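PDB 2OAS: 4-hydroxybutyrate coenzyme A transferase from Shewanella oneidensis, which binds coenzyme A and probably transfers it between carboxylic acids such as 4-hydroxybutyrate, as in the acetyl-CoA hydrolase/transferase family. Local coordinates for residues A[349-354]-A[383-388]. Residues are numbered along the deposited sequence; the frame is centred on the assembly and turned at random.
Sequences IALPST and IVTEYG
Ala350 and Val384 meet side by side on one face of the sheet, methyl against methyl, with Ala350 CB 3.2 Å from Val384 CG2. That branch of Val384 sits between its backbone N and carbonyl carbon (chi1 -59° sets CG1 beside the N instead), which brings it over the neighbouring alanine; helix 188-200 packs on this face through Ile193 and Val197. On the other face Ile349 CB lies 4.0 Å from Ile383 CG1, while the end of Ile349 leads away and its side chain also touches Gln332 and Ile336 of helix 332-341. The strands run parallel, joined by Val384 N to Ile349 O (2.9 Å) and by Leu351 N to Val384 O (3.2 Å), the latter nearly straight at 167°. After Leu351, already in loop, side chains take over from backbone pairing. Thr385 turns its CG2 methyl to Ser353 CB at 3.3 Å. Beyond it the carboxylate of Glu386, its chain bent at chi2 (-106°), grips Ser353 twice: OE1 accepts the backbone N at 2.6 Å on its syn side, slightly out of the carboxylate plane, and OE2 takes a weak bond from OG at 2.9 Å. Ser353 OG and CB lie at the edge of the Tyr387 ring, near its plane, OG 3.3 Å from CE2, and Glu386 CG sits over one face near the rim. Replacing Glu386 by an alanine would probably leave the Ser353 N-H without its carboxylate acceptor and the hydroxyl free to turn. A type I turn from Thr385 to Gly388 then leads into antiparallel strand 388-391. These parallel strands, packed against both helices, are consistent with a Rossmann-like C-terminal domain, although their connection holds no helix; the loop after the first passes the coenzyme A site, Pro352 touching CoA-binding Arg362.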
loop_
_atom_site.group_PDB
_atom_site.type_symbol
_atom_site.label_atom_id
_atom_site.label_comp_id
_atom_site.label_asym_id
_atom_site.label_seq_id
_atom_site.Cartn_x
_atom_site.Cartn_y
_atom_site.Cartn_z
ATOM N N ILE A 349 -8.816 -1.528 12.281
ATOM C CA ILE A 349 -9.512 -2.538 11.509
ATOM C C ILE A 349 -10.417 -3.217 12.522
ATOM O O ILE A 349 -9.930 -3.927 13.398
ATOM C CB ILE A 349 -8.555 -3.590 10.937
ATOM C CG1 ILE A 349 -7.660 -2.962 9.880
ATOM C CG2 ILE A 349 -9.346 -4.700 10.280
ATOM C CD1 ILE A 349 -8.391 -2.685 8.598
ATOM N N ALA A 350 -11.725 -2.971 12.401
ATOM C CA ALA A 350 -12.732 -3.527 13.306
ATOM C C ALA A 350 -13.538 -4.641 12.656
ATOM O O ALA A 350 -14.095 -4.469 11.574
ATOM C CB ALA A 350 -13.672 -2.427 13.773
ATOM N N LEU A 351 -13.602 -5.785 13.326
ATOM C CA LEU A 351 -14.364 -6.907 12.800
ATOM C C LEU A 351 -14.758 -7.869 13.907
ATOM O O LEU A 351 -14.127 -7.918 14.958
ATOM C CB LEU A 351 -13.557 -7.649 11.743
ATOM C CG LEU A 351 -12.376 -8.508 12.198
ATOM C CD1 LEU A 351 -11.748 -9.113 10.963
ATOM C CD2 LEU A 351 -11.351 -7.693 12.962
ATOM N N PRO A 352 -15.839 -8.629 13.700
ATOM C CA PRO A 352 -16.291 -9.598 14.713
ATOM C C PRO A 352 -15.235 -10.694 14.880
ATOM O O PRO A 352 -14.631 -11.106 13.905
ATOM C CB PRO A 352 -17.575 -10.150 14.101
ATOM C CG PRO A 352 -18.092 -9.001 13.290
ATOM C CD PRO A 352 -16.840 -8.488 12.624
ATOM N N SER A 353 -15.005 -11.169 16.094
ATOM C CA SER A 353 -14.000 -12.222 16.269
ATOM C C SER A 353 -14.348 -13.472 15.451
ATOM O O SER A 353 -13.458 -14.218 15.062
ATOM C CB SER A 353 -13.839 -12.608 17.748
ATOM O OG SER A 353 -14.984 -13.266 18.270
ATOM N N THR A 354 -15.633 -13.703 15.188
ATOM C CA THR A 354 -16.020 -14.885 14.415
ATOM C C THR A 354 -16.961 -14.592 13.256
ATOM O O THR A 354 -17.281 -13.441 12.959
ATOM C CB THR A 354 -16.711 -15.948 15.302
ATOM O OG1 THR A 354 -17.990 -15.453 15.731
ATOM C CG2 THR A 354 -15.852 -16.278 16.514
ATOM N N ILE A 383 -6.273 -3.208 15.542
ATOM C CA ILE A 383 -7.222 -4.226 15.135
ATOM C C ILE A 383 -8.095 -4.426 16.366
ATOM O O ILE A 383 -7.585 -4.723 17.436
ATOM C CB ILE A 383 -6.519 -5.529 14.751
ATOM C CG1 ILE A 383 -5.863 -5.352 13.383
ATOM C CG2 ILE A 383 -7.512 -6.684 14.711
ATOM C CD1 ILE A 383 -5.185 -6.576 12.877
ATOM N N VAL A 384 -9.402 -4.220 16.224
ATOM C CA VAL A 384 -10.320 -4.363 17.352
ATOM C C VAL A 384 -11.383 -5.423 17.118
ATOM O O VAL A 384 -11.843 -5.646 16.001
ATOM C CB VAL A 384 -11.061 -3.057 17.673
ATOM C CG1 VAL A 384 -10.090 -1.953 17.995
ATOM C CG2 VAL A 384 -11.913 -2.666 16.495
ATOM N N THR A 385 -11.791 -6.041 18.211
ATOM C CA THR A 385 -12.791 -7.086 18.197
ATOM C C THR A 385 -13.629 -6.874 19.446
ATOM O O THR A 385 -13.300 -6.030 20.289
ATOM C CB THR A 385 -12.099 -8.463 18.251
ATOM O OG1 THR A 385 -11.571 -8.779 16.953
ATOM C CG2 THR A 385 -13.046 -9.544 18.679
ATOM N N GLU A 386 -14.717 -7.628 19.569
ATOM C CA GLU A 386 -15.577 -7.512 20.736
ATOM C C GLU A 386 -14.785 -7.838 22.011
ATOM O O GLU A 386 -15.258 -7.601 23.119
ATOM C CB GLU A 386 -16.783 -8.454 20.600
ATOM C CG GLU A 386 -16.450 -9.951 20.629
ATOM C CD GLU A 386 -16.539 -10.624 19.260
ATOM O OE1 GLU A 386 -15.868 -10.159 18.317
ATOM O OE2 GLU A 386 -17.284 -11.635 19.134
ATOM N N TYR A 387 -13.576 -8.369 21.851
ATOM C CA TYR A 387 -12.762 -8.727 23.008
ATOM C C TYR A 387 -11.601 -7.782 23.286
ATOM O O TYR A 387 -10.747 -8.082 24.117
ATOM C CB TYR A 387 -12.242 -10.165 22.851
ATOM C CG TYR A 387 -13.345 -11.208 22.797
ATOM C CD1 TYR A 387 -14.073 -11.536 23.940
ATOM C CD2 TYR A 387 -13.706 -11.820 21.594
ATOM C CE1 TYR A 387 -15.130 -12.430 23.890
ATOM C CE2 TYR A 387 -14.770 -12.722 21.532
ATOM C CZ TYR A 387 -15.481 -13.016 22.687
ATOM O OH TYR A 387 -16.572 -13.864 22.643
ATOM N N GLY A 388 -11.567 -6.638 22.605
ATOM C CA GLY A 388 -10.489 -5.693 22.840
ATOM C C GLY A 388 -9.747 -5.236 21.597
ATOM O O GLY A 388 -10.148 -5.522 20.471
#